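Local coordinates for protein aminoglycoside acetyltransferase meta-AAC0020 (Uncultured bacterium, PDB 5F48) that probably transfers an acetyl group from acetyl-coenzyme A to an amino group of aminoglycoside antibiotics, as a GNAT-family acetyltransferase, at residues Ile13-Glu18 with Asn56-Val61. Sequence-based numbering, arbitrary orientation.
With MG (magnesium ion), chain H.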
# COMPACT_ATOMS: atom_id res chain seq x y z
N ILE B 13 4.29 16.87 17.55
CA ILE B 13 4.25 15.70 16.69
C ILE B 13 5.49 14.84 16.96
O ILE B 13 6.60 15.35 17.04
CB ILE B 13 4.21 16.12 15.21
CG1 ILE B 13 3.03 17.08 15.00
CG2 ILE B 13 4.09 14.90 14.32
CD1 ILE B 13 1.70 16.44 15.31
N GLU B 14 5.26 13.54 17.13
CA GLU B 14 6.32 12.57 17.45
C GLU B 14 6.26 11.37 16.49
O GLU B 14 5.20 10.79 16.30
CB GLU B 14 6.21 12.10 18.91
CG GLU B 14 7.11 10.92 19.28
CD GLU B 14 7.00 10.54 20.75
OE1 GLU B 14 6.35 11.30 21.50
OE2 GLU B 14 7.57 9.50 21.16
N ARG B 15 7.38 11.03 15.88
CA ARG B 15 7.46 9.81 15.09
C ARG B 15 7.82 8.70 16.06
O ARG B 15 8.83 8.82 16.76
CB ARG B 15 8.52 9.93 13.99
CG ARG B 15 8.91 8.60 13.35
CD ARG B 15 9.78 8.82 12.14
NE ARG B 15 10.99 9.60 12.42
CZ ARG B 15 12.12 9.09 12.89
NH1 ARG B 15 12.20 7.79 13.16
NH2 ARG B 15 13.18 9.87 13.08
N LEU B 16 7.01 7.66 16.13
CA LEU B 16 7.24 6.62 17.13
C LEU B 16 8.47 5.81 16.78
O LEU B 16 8.76 5.59 15.60
CB LEU B 16 6.02 5.71 17.26
CG LEU B 16 4.69 6.34 17.71
CD1 LEU B 16 3.65 5.23 17.97
CD2 LEU B 16 4.90 7.20 18.95
N ALA B 17 9.18 5.40 17.82
CA ALA B 17 10.35 4.53 17.73
C ALA B 17 10.03 3.17 18.36
O ALA B 17 8.90 2.94 18.78
CB ALA B 17 11.54 5.18 18.42
N GLU B 18 11.02 2.29 18.47
CA GLU B 18 10.74 0.91 18.84
C GLU B 18 10.48 0.73 20.34
O GLU B 18 9.95 -0.29 20.76
CB GLU B 18 11.89 -0.01 18.38
CG GLU B 18 12.02 -0.05 16.85
CD GLU B 18 13.01 -1.08 16.29
OE1 GLU B 18 13.55 -1.91 17.07
OE2 GLU B 18 13.24 -1.04 15.06
N ASN B 56 9.83 -0.69 7.49
CA ASN B 56 8.97 -0.26 6.40
C ASN B 56 7.65 0.30 6.91
O ASN B 56 6.67 0.44 6.17
CB ASN B 56 8.71 -1.42 5.43
CG ASN B 56 7.82 -2.49 6.03
OD1 ASN B 56 7.80 -2.70 7.24
ND2 ASN B 56 7.05 -3.16 5.18
N PHE B 57 7.63 0.63 8.20
CA PHE B 57 6.40 1.07 8.84
C PHE B 57 6.72 2.25 9.76
O PHE B 57 7.63 2.15 10.59
CB PHE B 57 5.76 -0.09 9.60
CG PHE B 57 4.48 0.26 10.32
CD1 PHE B 57 3.30 0.46 9.61
CD2 PHE B 57 4.45 0.32 11.71
CE1 PHE B 57 2.12 0.73 10.26
CE2 PHE B 57 3.27 0.59 12.37
CZ PHE B 57 2.09 0.81 11.65
N TYR B 58 6.01 3.36 9.59
CA TYR B 58 6.24 4.55 10.40
C TYR B 58 4.93 5.16 10.90
O TYR B 58 3.98 5.35 10.11
CB TYR B 58 7.02 5.59 9.61
CG TYR B 58 8.48 5.29 9.42
CD1 TYR B 58 9.37 5.46 10.47
CD2 TYR B 58 8.97 4.86 8.19
CE1 TYR B 58 10.73 5.19 10.31
CE2 TYR B 58 10.33 4.60 8.02
CZ TYR B 58 11.20 4.77 9.10
OH TYR B 58 12.54 4.52 8.97
N VAL B 59 4.92 5.47 12.19
CA VAL B 59 3.77 6.03 12.88
C VAL B 59 4.12 7.42 13.41
O VAL B 59 5.17 7.62 14.01
CB VAL B 59 3.34 5.16 14.07
CG1 VAL B 59 2.02 5.63 14.62
CG2 VAL B 59 3.27 3.70 13.66
N PHE B 60 3.23 8.38 13.18
CA PHE B 60 3.37 9.72 13.73
C PHE B 60 2.18 9.96 14.67
O PHE B 60 1.06 9.58 14.36
CB PHE B 60 3.41 10.76 12.61
CG PHE B 60 4.58 10.60 11.66
CD1 PHE B 60 4.55 9.63 10.65
CD2 PHE B 60 5.70 11.42 11.77
CE1 PHE B 60 5.62 9.47 9.78
CE2 PHE B 60 6.78 11.28 10.89
CZ PHE B 60 6.74 10.30 9.89
N VAL B 61 2.41 10.57 15.83
CA VAL B 61 1.32 10.86 16.75
C VAL B 61 1.30 12.34 17.11
O VAL B 61 2.31 13.03 17.03
CB VAL B 61 1.42 10.04 18.06
CG1 VAL B 61 1.34 8.56 17.77
CG2 VAL B 61 2.70 10.39 18.84
MG MG H . 9.20 8.18 21.65
O HOH W 1 9.95 8.71 19.69
O HOH W 2 6.96 4.40 13.91
O HOH W 3 10.29 9.94 21.98
O HOH W 4 8.84 8.72 23.73
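R15 sends CG away from its own backbone N (chi1 166°), and the chain then runs over F60 toward Y58, whereas L16, with CG beside its backbone N (chi1 -61°), drops its two methyls onto the valines of the other face. Over F60 the arginine lays CG above one ring face, offset toward the rim, and CB is 3.8 Å from F60 CE2. Farther out, R15 CD lies 3.8 Å from Y58 CD1, and the guanidinium stands nearly perpendicular to the tyrosine ring. L16 CD1 meets V59 CG1 at 3.7 Å, and CD2 reaches V61 CG2. Between these two layers the backbones pair antiparallel, E14 with V61 hydrogen-bonded and R15 with F60 non-hydrogen-bonded. The pairing joins the outermost strand 11-15 to strand 57-64 in the mixed sheet of the GNAT fold, with helix 103-117 packed on the I13 and F60 side and helix 21-34 on that of L16 and V59. The pair L16 and V59 illustrates how an edge strand parts from its neighbour: L16 N still gives V59 O a bond of 2.8 Å, but a water replaces the second bond, donating to L16 O and accepting from V59 N. E14 stretches out fully to bind magnesium through OE2 at 2.2 Å, joined there by D20, while OE1 forms a salt bridge with K23. A water on the metal also donates to R15 O.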